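Local coordinates for UBP3-associated protein BRE5 (Saccharomyces cerevisiae, PDB 2QIY), which acts together with UBP3 in de-ubiquitination, a step that leads to mono-ubiquitination of sec23, and is represented here by its N-terminal NTF2 domain, at residues Y23-T28 / A34-S39; L60-V65 / D142-I147; D93-G98 / S103-A108; L128-S131 / T136-I139. One frame throughout, in Å; residues are numbered along the deposited sequence.

Contact 1. Residues Y23-T28 / A34-S39; sequences YERMRT and AYFYAS
The guanidinium of Arg25 lies flat on the ring of Phe36, a cation-pi stack with the planes only 13° apart. Arg25 CZ stands 3.6 Å from the centroid of the Phe36 ring, over its face, and no hydrogen bond joins the two segments. Each part of the arginine has its own place on the phenylalanine: NE rides over the ring centre, NH1 approaches CD1 at 3.3 Å, and NH2 reaches back to CB. The methylene before the guanidinium packs tightest, Arg25 CD coming within 3.2 Å of Phe36 CE1. A bend at chi3 of the arginine (-96°) turns the planar group parallel to the ring, so that the flat end and the CD methylene share one face. The opposite face of Phe36 is covered by its sequence neighbour Tyr35, whose CD1 lies over the ring centre; the phenyl group is therefore held between an arginine and a tyrosine. This surface contact joins the C-terminal part of helix 11-28 to the 3-10 turn at 34-36. Arg25 also packs on Leu33, Ala34 rests on helix 68-77, and the Phe36 backbone is hydrogen-bonded to Ile139 of strand 137-147.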
# COMPACT_ATOMS: atom_id res chain seq x y z
N TYR A 23 -14.23 -7.69 2.75
CA TYR A 23 -13.96 -8.04 4.14
C TYR A 23 -15.13 -8.73 4.80
O TYR A 23 -14.94 -9.61 5.65
CB TYR A 23 -13.51 -6.84 4.96
CG TYR A 23 -12.18 -6.27 4.52
CD1 TYR A 23 -10.98 -6.99 4.69
CD2 TYR A 23 -12.10 -5.01 3.94
CE1 TYR A 23 -9.74 -6.46 4.27
CE2 TYR A 23 -10.89 -4.46 3.54
CZ TYR A 23 -9.71 -5.19 3.70
OH TYR A 23 -8.52 -4.64 3.30
N GLU A 24 -16.34 -8.40 4.38
CA GLU A 24 -17.49 -9.02 4.99
C GLU A 24 -17.66 -10.45 4.50
O GLU A 24 -18.14 -11.30 5.25
CB GLU A 24 -18.73 -8.16 4.81
CG GLU A 24 -18.68 -6.89 5.69
CD GLU A 24 -19.87 -5.96 5.47
OE1 GLU A 24 -20.61 -6.15 4.47
OE2 GLU A 24 -20.10 -5.06 6.32
N ARG A 25 -17.21 -10.74 3.26
CA ARG A 25 -17.23 -12.11 2.74
C ARG A 25 -16.33 -13.03 3.55
O ARG A 25 -16.59 -14.23 3.65
CB ARG A 25 -16.81 -12.16 1.25
CG ARG A 25 -17.87 -11.65 0.31
CD ARG A 25 -17.54 -12.02 -1.13
NE ARG A 25 -16.85 -10.95 -1.85
CZ ARG A 25 -15.55 -10.95 -2.14
NH1 ARG A 25 -14.78 -11.97 -1.77
NH2 ARG A 25 -15.02 -9.94 -2.81
N MET A 26 -15.26 -12.47 4.12
CA MET A 26 -14.39 -13.22 5.03
C MET A 26 -15.14 -13.66 6.26
O MET A 26 -14.91 -14.77 6.76
CB MET A 26 -13.21 -12.37 5.47
CG MET A 26 -12.36 -12.02 4.30
SD MET A 26 -10.77 -11.44 4.89
CE MET A 26 -9.87 -11.36 3.33
N ARG A 27 -15.99 -12.78 6.78
CA ARG A 27 -16.79 -13.11 7.93
C ARG A 27 -17.79 -14.21 7.58
O ARG A 27 -17.97 -15.16 8.34
CB ARG A 27 -17.56 -11.88 8.39
CG ARG A 27 -18.29 -12.03 9.73
CD ARG A 27 -19.02 -10.73 10.07
NE ARG A 27 -19.96 -10.39 9.00
CZ ARG A 27 -20.35 -9.16 8.65
NH1 ARG A 27 -19.89 -8.08 9.28
NH2 ARG A 27 -21.21 -9.01 7.65
N THR A 28 -18.43 -14.06 6.43
CA THR A 28 -19.58 -14.91 6.12
C THR A 28 -19.25 -16.27 5.52
O THR A 28 -19.94 -17.26 5.84
CB THR A 28 -20.63 -14.17 5.25
OG1 THR A 28 -20.07 -13.87 3.98
CG2 THR A 28 -21.06 -12.89 5.89
N ALA A 34 -12.67 -17.10 -3.09
CA ALA A 34 -11.90 -17.29 -4.30
C ALA A 34 -12.71 -16.98 -5.56
O ALA A 34 -12.13 -16.67 -6.59
CB ALA A 34 -11.34 -18.71 -4.36
N TYR A 35 -14.05 -17.06 -5.47
CA TYR A 35 -14.97 -16.77 -6.59
C TYR A 35 -14.78 -15.35 -7.14
O TYR A 35 -15.07 -15.06 -8.31
CB TYR A 35 -16.44 -16.99 -6.14
CG TYR A 35 -17.53 -16.59 -7.14
CD1 TYR A 35 -18.04 -15.29 -7.18
CD2 TYR A 35 -18.05 -17.53 -8.05
CE1 TYR A 35 -19.05 -14.93 -8.11
CE2 TYR A 35 -19.05 -17.18 -8.96
CZ TYR A 35 -19.53 -15.88 -8.99
OH TYR A 35 -20.51 -15.55 -9.90
N PHE A 36 -14.29 -14.46 -6.29
CA PHE A 36 -14.17 -13.05 -6.67
C PHE A 36 -12.82 -12.72 -7.30
O PHE A 36 -12.56 -11.57 -7.68
CB PHE A 36 -14.57 -12.20 -5.47
CG PHE A 36 -16.04 -12.41 -5.09
CD1 PHE A 36 -16.42 -13.44 -4.22
CD2 PHE A 36 -17.03 -11.62 -5.67
CE1 PHE A 36 -17.76 -13.66 -3.90
CE2 PHE A 36 -18.39 -11.82 -5.35
CZ PHE A 36 -18.76 -12.84 -4.47
N TYR A 37 -11.99 -13.76 -7.46
CA TYR A 37 -10.67 -13.60 -8.06
C TYR A 37 -10.67 -14.13 -9.48
O TYR A 37 -11.39 -15.07 -9.80
CB TYR A 37 -9.64 -14.38 -7.25
CG TYR A 37 -9.33 -13.82 -5.89
CD1 TYR A 37 -8.17 -13.06 -5.67
CD2 TYR A 37 -10.18 -14.05 -4.82
CE1 TYR A 37 -7.84 -12.55 -4.40
CE2 TYR A 37 -9.87 -13.55 -3.54
CZ TYR A 37 -8.70 -12.80 -3.35
OH TYR A 37 -8.39 -12.29 -2.10
N ALA A 38 -9.83 -13.54 -10.33
CA ALA A 38 -9.56 -14.05 -11.67
C ALA A 38 -8.92 -15.42 -11.54
O ALA A 38 -8.30 -15.73 -10.51
CB ALA A 38 -8.63 -13.12 -12.42
N SER A 39 -9.08 -16.25 -12.56
CA SER A 39 -8.52 -17.59 -12.52
C SER A 39 -7.00 -17.59 -12.26
O SER A 39 -6.48 -18.51 -11.60
CB SER A 39 -8.85 -18.36 -13.80
OG SER A 39 -8.29 -17.73 -14.93

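Contact 2. Residues L60-V65 / D142-I147; sequences LPTVKV and DIIRFI
Phe146 reaches across to Leu60, and its atoms meet that residue in turn. CB starts beside the backbone, 3.7 Å from Leu60 N, a buried amide with no hydrogen-bond partner in the model. CD2 comes next, 3.4 Å from Leu60 O, and also touches Leu60 CB. CE2 stays under Leu60 CB, which makes a CH-pi contact over the ring face, and at the tip CZ meets Leu60 CD1 at 4.2 Å. On the opposite face Ile144 CG1 lies toward the rim of the ring, while Thr62 CG2 approaches the ring edge. Thr62 divides its branches: OG1, set between the backbone N and the carbonyl carbon (chi1 57°), gives its proton to a water 2.8 Å away, while CG2, anti to the carbonyl carbon, turns to Ile144 CG2 at 4.0 Å. That water donates in turn to Ile144 O at 2.7 Å. A second water donates to Leu60 O and accepts from Phe146 N, so two waters bridge the segments, which share no direct hydrogen bond. Strand 41-46 lies between these two strands in the sheet, its backbone bonded to Val63 on one side and Asp142 on the other. Trp114 and Met112 of strand 103-114 also pack on Phe146.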
# COMPACT_ATOMS: atom_id res chain seq x y z
N LEU A 60 2.84 -9.28 11.03
CA LEU A 60 2.66 -10.69 10.76
C LEU A 60 3.30 -11.00 9.43
O LEU A 60 3.35 -10.11 8.56
CB LEU A 60 1.18 -11.05 10.68
CG LEU A 60 0.39 -10.81 11.98
CD1 LEU A 60 -1.07 -10.91 11.67
CD2 LEU A 60 0.78 -11.79 13.07
N PRO A 61 3.76 -12.24 9.25
CA PRO A 61 4.35 -12.63 7.97
C PRO A 61 3.25 -12.91 6.95
O PRO A 61 2.08 -13.13 7.31
CB PRO A 61 5.09 -13.93 8.31
CG PRO A 61 4.27 -14.53 9.43
CD PRO A 61 3.78 -13.35 10.23
N THR A 62 3.62 -12.88 5.68
CA THR A 62 2.67 -13.19 4.61
C THR A 62 3.19 -14.31 3.73
O THR A 62 4.37 -14.69 3.82
CB THR A 62 2.36 -11.94 3.74
OG1 THR A 62 3.60 -11.45 3.22
CG2 THR A 62 1.68 -10.87 4.59
N VAL A 63 2.32 -14.81 2.87
CA VAL A 63 2.63 -15.92 2.00
C VAL A 63 2.00 -15.64 0.62
O VAL A 63 0.91 -15.06 0.55
CB VAL A 63 2.10 -17.27 2.58
CG1 VAL A 63 0.57 -17.25 2.86
CG2 VAL A 63 2.47 -18.41 1.66
N LYS A 64 2.69 -16.05 -0.45
CA LYS A 64 2.20 -15.88 -1.81
C LYS A 64 1.46 -17.12 -2.31
O LYS A 64 1.94 -18.26 -2.18
CB LYS A 64 3.37 -15.59 -2.76
CG LYS A 64 4.02 -14.26 -2.43
CD LYS A 64 5.18 -13.99 -3.35
CE LYS A 64 5.67 -12.57 -3.14
NZ LYS A 64 6.75 -12.25 -4.16
N VAL A 65 0.30 -16.87 -2.91
CA VAL A 65 -0.55 -17.94 -3.50
C VAL A 65 -0.98 -17.46 -4.88
O VAL A 65 -1.39 -16.30 -5.02
CB VAL A 65 -1.84 -18.18 -2.65
CG1 VAL A 65 -2.55 -19.47 -3.09
CG2 VAL A 65 -1.52 -18.24 -1.17
N ASP A 142 -3.90 -8.97 -5.06
CA ASP A 142 -4.30 -8.70 -3.69
C ASP A 142 -3.06 -8.89 -2.82
O ASP A 142 -2.60 -10.02 -2.68
CB ASP A 142 -5.39 -9.71 -3.32
CG ASP A 142 -5.89 -9.56 -1.89
OD1 ASP A 142 -5.30 -8.79 -1.11
OD2 ASP A 142 -6.90 -10.23 -1.58
N ILE A 143 -2.52 -7.79 -2.29
CA ILE A 143 -1.29 -7.84 -1.46
C ILE A 143 -1.56 -7.14 -0.15
O ILE A 143 -2.02 -5.98 -0.14
CB ILE A 143 -0.09 -7.09 -2.09
CG1 ILE A 143 0.26 -7.60 -3.50
CG2 ILE A 143 1.13 -7.12 -1.08
CD1 ILE A 143 1.32 -6.71 -4.19
N ILE A 144 -1.31 -7.81 0.98
CA ILE A 144 -1.31 -7.12 2.27
C ILE A 144 0.12 -7.04 2.84
O ILE A 144 0.92 -7.96 2.69
CB ILE A 144 -2.29 -7.79 3.27
CG1 ILE A 144 -2.51 -6.90 4.52
CG2 ILE A 144 -1.83 -9.23 3.65
CD1 ILE A 144 -3.74 -7.35 5.35
N ARG A 145 0.41 -5.91 3.48
CA ARG A 145 1.69 -5.74 4.15
C ARG A 145 1.39 -5.17 5.54
O ARG A 145 0.70 -4.14 5.67
CB ARG A 145 2.61 -4.79 3.35
CG ARG A 145 3.77 -4.19 4.19
CD ARG A 145 4.77 -5.23 4.72
NE ARG A 145 5.41 -6.02 3.66
CZ ARG A 145 6.41 -6.88 3.86
NH1 ARG A 145 6.93 -7.05 5.09
NH2 ARG A 145 6.95 -7.54 2.84
N PHE A 146 1.88 -5.83 6.58
CA PHE A 146 1.77 -5.30 7.93
C PHE A 146 2.92 -4.35 8.23
O PHE A 146 4.06 -4.58 7.83
CB PHE A 146 1.65 -6.44 8.95
CG PHE A 146 0.41 -7.24 8.74
CD1 PHE A 146 -0.81 -6.78 9.26
CD2 PHE A 146 0.43 -8.41 7.99
CE1 PHE A 146 -1.98 -7.51 9.02
CE2 PHE A 146 -0.74 -9.14 7.74
CZ PHE A 146 -1.96 -8.69 8.26
N ILE A 147 2.58 -3.27 8.92
CA ILE A 147 3.47 -2.13 9.13
C ILE A 147 3.70 -2.03 10.64
O ILE A 147 2.75 -2.03 11.40
CB ILE A 147 2.82 -0.83 8.54
CG1 ILE A 147 2.50 -1.05 7.04
CG2 ILE A 147 3.73 0.39 8.74
CD1 ILE A 147 1.89 0.16 6.31
O HOH W 1 3.59 -8.16 5.98
O HOH W 2 3.56 -8.70 2.76

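Contact 3. Residues D93-G98 / S103-A108; sequences DFQYTG and SILIMA
Residues 93-97 and 103-107 are laced by a ladder of backbone hydrogen bonds between the pairs Asp93-Met107, Gln95-Leu105 and Thr97-Ser103. The ladder is firm at the first two pairs, Met107 N to Asp93 O and Leu105 N to Gln95 O both spanning 2.8 Å. It slackens toward the turn: the N-H of Thr97 meets Ser103 O from well above the carbonyl plane, and the return bond from Ser103 N to Thr97 O, 3.1 Å, is weak. Ser103 O has a further neighbour in Tyr96, whose CD2 points its ring edge at the oxygen from 3.2 Å. CG of Tyr96 lies anti to the carbonyl carbon (chi1 -82°), which brings the ring alongside Ile104, CE2 meeting CG1 at 3.8 Å. Replacing Tyr96 with an alanine would probably leave Ile104 CG1 without this aromatic neighbour and take the ring edge away from Ser103 O.

Farther along, one water donates to both Asp93 OD2 and Met107 O, adding a side-chain link to that pair. On the face of Asp93, Gln95 and Leu105, the extended Gln95 runs beside the leucine, OE1 lying 4.1 Å from Leu105 CD1. Partners of the second subunit fix the polar ends: Arg145 forms a salt bridge with Asp93, and Thr44 and Asp142 O hold Gln95 NE2. On the other face, Phe94, Tyr96 and Ile104 pack against helix 11-28, and Lys64 of the second subunit makes a cation-pi contact with Phe94. This is an antiparallel beta hairpin at the edge of the curved NTF2 sheet, one face turned mainly to the helix, the other to the partner subunit, as in dimers of this fold.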
# COMPACT_ATOMS: atom_id res chain seq x y z
N ASP A 93 -7.40 4.82 -1.42
CA ASP A 93 -6.86 5.55 -2.59
C ASP A 93 -7.13 4.71 -3.82
O ASP A 93 -7.05 3.49 -3.76
CB ASP A 93 -5.34 5.73 -2.48
CG ASP A 93 -4.95 6.60 -1.31
OD1 ASP A 93 -5.11 7.83 -1.43
OD2 ASP A 93 -4.49 6.06 -0.28
N PHE A 94 -7.46 5.35 -4.94
CA PHE A 94 -7.61 4.58 -6.18
C PHE A 94 -7.10 5.32 -7.39
O PHE A 94 -7.02 6.56 -7.39
CB PHE A 94 -9.08 4.18 -6.40
CG PHE A 94 -10.01 5.36 -6.49
CD1 PHE A 94 -10.23 6.00 -7.70
CD2 PHE A 94 -10.66 5.83 -5.35
CE1 PHE A 94 -11.09 7.09 -7.78
CE2 PHE A 94 -11.53 6.94 -5.42
CZ PHE A 94 -11.74 7.56 -6.63
N GLN A 95 -6.78 4.55 -8.42
CA GLN A 95 -6.53 5.07 -9.78
C GLN A 95 -6.99 4.04 -10.81
O GLN A 95 -7.07 2.85 -10.51
CB GLN A 95 -5.04 5.33 -10.02
CG GLN A 95 -4.36 6.37 -9.11
CD GLN A 95 -2.84 6.44 -9.34
OE1 GLN A 95 -2.24 5.52 -9.91
NE2 GLN A 95 -2.23 7.53 -8.90
N TYR A 96 -7.23 4.49 -12.04
CA TYR A 96 -7.46 3.57 -13.14
C TYR A 96 -6.11 3.08 -13.65
O TYR A 96 -5.09 3.75 -13.48
CB TYR A 96 -8.24 4.24 -14.27
CG TYR A 96 -9.73 4.27 -14.03
CD1 TYR A 96 -10.41 5.48 -13.88
CD2 TYR A 96 -10.47 3.09 -13.96
CE1 TYR A 96 -11.80 5.51 -13.67
CE2 TYR A 96 -11.85 3.10 -13.75
CZ TYR A 96 -12.50 4.31 -13.61
OH TYR A 96 -13.87 4.31 -13.41
N THR A 97 -6.10 1.92 -14.30
CA THR A 97 -4.87 1.27 -14.74
C THR A 97 -5.17 0.24 -15.82
O THR A 97 -6.33 0.02 -16.16
CB THR A 97 -4.17 0.58 -13.54
OG1 THR A 97 -2.83 0.21 -13.90
CG2 THR A 97 -4.94 -0.66 -13.05
N GLY A 98 -4.12 -0.39 -16.35
CA GLY A 98 -4.29 -1.55 -17.24
C GLY A 98 -4.90 -1.23 -18.59
O GLY A 98 -4.94 -0.06 -19.03
N SER A 103 -9.22 -1.03 -15.75
CA SER A 103 -8.96 -1.71 -14.48
C SER A 103 -8.81 -0.68 -13.37
O SER A 103 -8.58 0.51 -13.65
CB SER A 103 -7.71 -2.58 -14.60
OG SER A 103 -7.93 -3.63 -15.52
N ILE A 104 -8.94 -1.12 -12.11
CA ILE A 104 -8.89 -0.20 -10.98
C ILE A 104 -7.85 -0.67 -9.97
O ILE A 104 -7.88 -1.81 -9.53
CB ILE A 104 -10.26 -0.07 -10.27
CG1 ILE A 104 -11.37 0.24 -11.28
CG2 ILE A 104 -10.19 1.02 -9.17
CD1 ILE A 104 -12.77 0.03 -10.74
N LEU A 105 -6.94 0.23 -9.62
CA LEU A 105 -5.94 0.05 -8.55
C LEU A 105 -6.51 0.64 -7.28
O LEU A 105 -6.88 1.82 -7.28
CB LEU A 105 -4.68 0.84 -8.91
CG LEU A 105 -3.26 0.52 -8.39
CD1 LEU A 105 -2.31 1.74 -8.26
CD2 LEU A 105 -3.11 -0.51 -7.25
N ILE A 106 -6.59 -0.16 -6.21
CA ILE A 106 -7.10 0.30 -4.94
C ILE A 106 -6.04 0.10 -3.84
O ILE A 106 -5.44 -0.97 -3.75
CB ILE A 106 -8.41 -0.45 -4.53
CG1 ILE A 106 -9.47 -0.32 -5.62
CG2 ILE A 106 -8.93 0.07 -3.19
CD1 ILE A 106 -10.75 -1.17 -5.37
N MET A 107 -5.82 1.10 -3.01
CA MET A 107 -5.01 0.86 -1.80
C MET A 107 -5.82 1.21 -0.58
O MET A 107 -6.44 2.28 -0.53
CB MET A 107 -3.78 1.74 -1.76
CG MET A 107 -2.73 1.49 -2.75
SD MET A 107 -1.50 2.78 -2.41
CE MET A 107 -0.79 2.15 -0.93
N ALA A 108 -5.80 0.32 0.42
CA ALA A 108 -6.52 0.56 1.67
C ALA A 108 -5.52 0.51 2.81
O ALA A 108 -4.53 -0.22 2.75
CB ALA A 108 -7.56 -0.51 1.85
O HOH W 3 -5.15 4.02 1.36

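Contact 4. Residues L128-S131 / T136-I139; sequences LLPS and TFDI
Phe137 sets its ring obliquely against Leu128 and Pro130, the three making the apolar centre of this strand pair. CD2 of Phe137 meets Leu128 CB at 3.8 Å, and CE2 meets Pro130 CB at the same distance. With CG anti to its carbonyl carbon (chi1 -70°), the ring lies against Leu128 and Pro130 of the facing strand. An alanine in place of Phe137 is likely to open a gap beside Leu128 CB and leave Pro130 CB without its aromatic neighbour. Next along the same face, Leu128 CD2 touches Ile139 CG1 at 4.0 Å. The backbones pair as antiparallel strands: Leu129 N donates to Asp138 O at 2.8 Å in an almost straight bond (174°), and Asp138 N answers to Leu129 O. The polar edge lies at Ser131 and Thr136. Thr136 O accepts from Ser131 N at 2.8 Å; Ser131 OG is 3.1 Å from the same carbonyl oxygen and 3.4 Å from Thr136 OG1. This is the loop end of the hairpin formed by strands 120-130 and 137-147. Strand 103-114 adjoins it through Leu128 and Ile104, strand 37-38 pairs with Ile139, and Phe18 of helix 11-28 packs on Leu128 and Ile139.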
# COMPACT_ATOMS: atom_id res chain seq x y z
N LEU A 128 -8.47 -4.60 -9.74
CA LEU A 128 -9.75 -5.11 -10.24
C LEU A 128 -9.77 -5.00 -11.76
O LEU A 128 -9.52 -3.93 -12.33
CB LEU A 128 -10.92 -4.30 -9.67
CG LEU A 128 -10.98 -4.13 -8.15
CD1 LEU A 128 -12.32 -3.52 -7.79
CD2 LEU A 128 -10.79 -5.47 -7.44
N LEU A 129 -10.09 -6.12 -12.40
CA LEU A 129 -10.15 -6.19 -13.85
C LEU A 129 -11.62 -6.38 -14.30
O LEU A 129 -12.29 -7.30 -13.84
CB LEU A 129 -9.31 -7.39 -14.31
CG LEU A 129 -9.32 -7.70 -15.82
CD1 LEU A 129 -8.47 -6.72 -16.56
CD2 LEU A 129 -8.80 -9.11 -16.03
N PRO A 130 -12.11 -5.53 -15.21
CA PRO A 130 -13.54 -5.69 -15.53
C PRO A 130 -13.82 -7.00 -16.26
O PRO A 130 -12.94 -7.53 -16.95
CB PRO A 130 -13.86 -4.49 -16.43
CG PRO A 130 -12.52 -3.99 -16.93
CD PRO A 130 -11.46 -4.45 -15.98
N SER A 131 -15.02 -7.53 -16.09
CA SER A 131 -15.44 -8.76 -16.77
C SER A 131 -15.45 -8.58 -18.29
O SER A 131 -15.96 -7.58 -18.82
CB SER A 131 -16.84 -9.18 -16.30
OG SER A 131 -17.74 -8.08 -16.40
N THR A 136 -19.24 -6.42 -13.89
CA THR A 136 -18.55 -6.89 -12.68
C THR A 136 -17.03 -6.79 -12.84
O THR A 136 -16.53 -6.55 -13.95
CB THR A 136 -18.92 -8.36 -12.30
OG1 THR A 136 -18.49 -9.25 -13.34
CG2 THR A 136 -20.43 -8.52 -12.12
N PHE A 137 -16.32 -6.97 -11.73
CA PHE A 137 -14.87 -6.98 -11.70
C PHE A 137 -14.36 -8.24 -11.03
O PHE A 137 -15.01 -8.75 -10.09
CB PHE A 137 -14.33 -5.79 -10.91
CG PHE A 137 -14.52 -4.47 -11.59
CD1 PHE A 137 -15.68 -3.73 -11.38
CD2 PHE A 137 -13.54 -3.95 -12.45
CE1 PHE A 137 -15.87 -2.50 -12.02
CE2 PHE A 137 -13.71 -2.73 -13.08
CZ PHE A 137 -14.88 -2.00 -12.87
N ASP A 138 -13.21 -8.72 -11.49
CA ASP A 138 -12.49 -9.81 -10.82
C ASP A 138 -11.22 -9.24 -10.20
O ASP A 138 -10.54 -8.40 -10.81
CB ASP A 138 -12.07 -10.89 -11.81
CG ASP A 138 -13.21 -11.85 -12.20
OD1 ASP A 138 -14.32 -11.80 -11.65
OD2 ASP A 138 -12.94 -12.69 -13.07
N ILE A 139 -10.88 -9.71 -9.00
CA ILE A 139 -9.59 -9.38 -8.38
C ILE A 139 -8.45 -10.10 -9.12
O ILE A 139 -8.44 -11.31 -9.21
CB ILE A 139 -9.54 -9.83 -6.89
CG1 ILE A 139 -10.68 -9.22 -6.09
CG2 ILE A 139 -8.23 -9.40 -6.27
CD1 ILE A 139 -10.87 -9.89 -4.72

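Overall arrangement
Contacts 3 and 4 are both hairpin pairings held by direct backbone bonds, and they meet where Ile104 O accepts from Leu128 N in adjacent strands; contact 3 is largely buried, contact 4 more exposed toward its loop. Contact 2 shares strand 137-147 with contact 4 but lies some 21 Å from it, centre to centre, and spans a strand in between, relying on waters and an aromatic ring. Contact 1 is the surface member, a charged stack between helix and turn, yet it is tied to the sheet: Phe36 and Ala38 bond to Ile139, and Tyr37 OH to Asp142. Contacts 2 and 3 both touch the second subunit, whereas contact 4 does not.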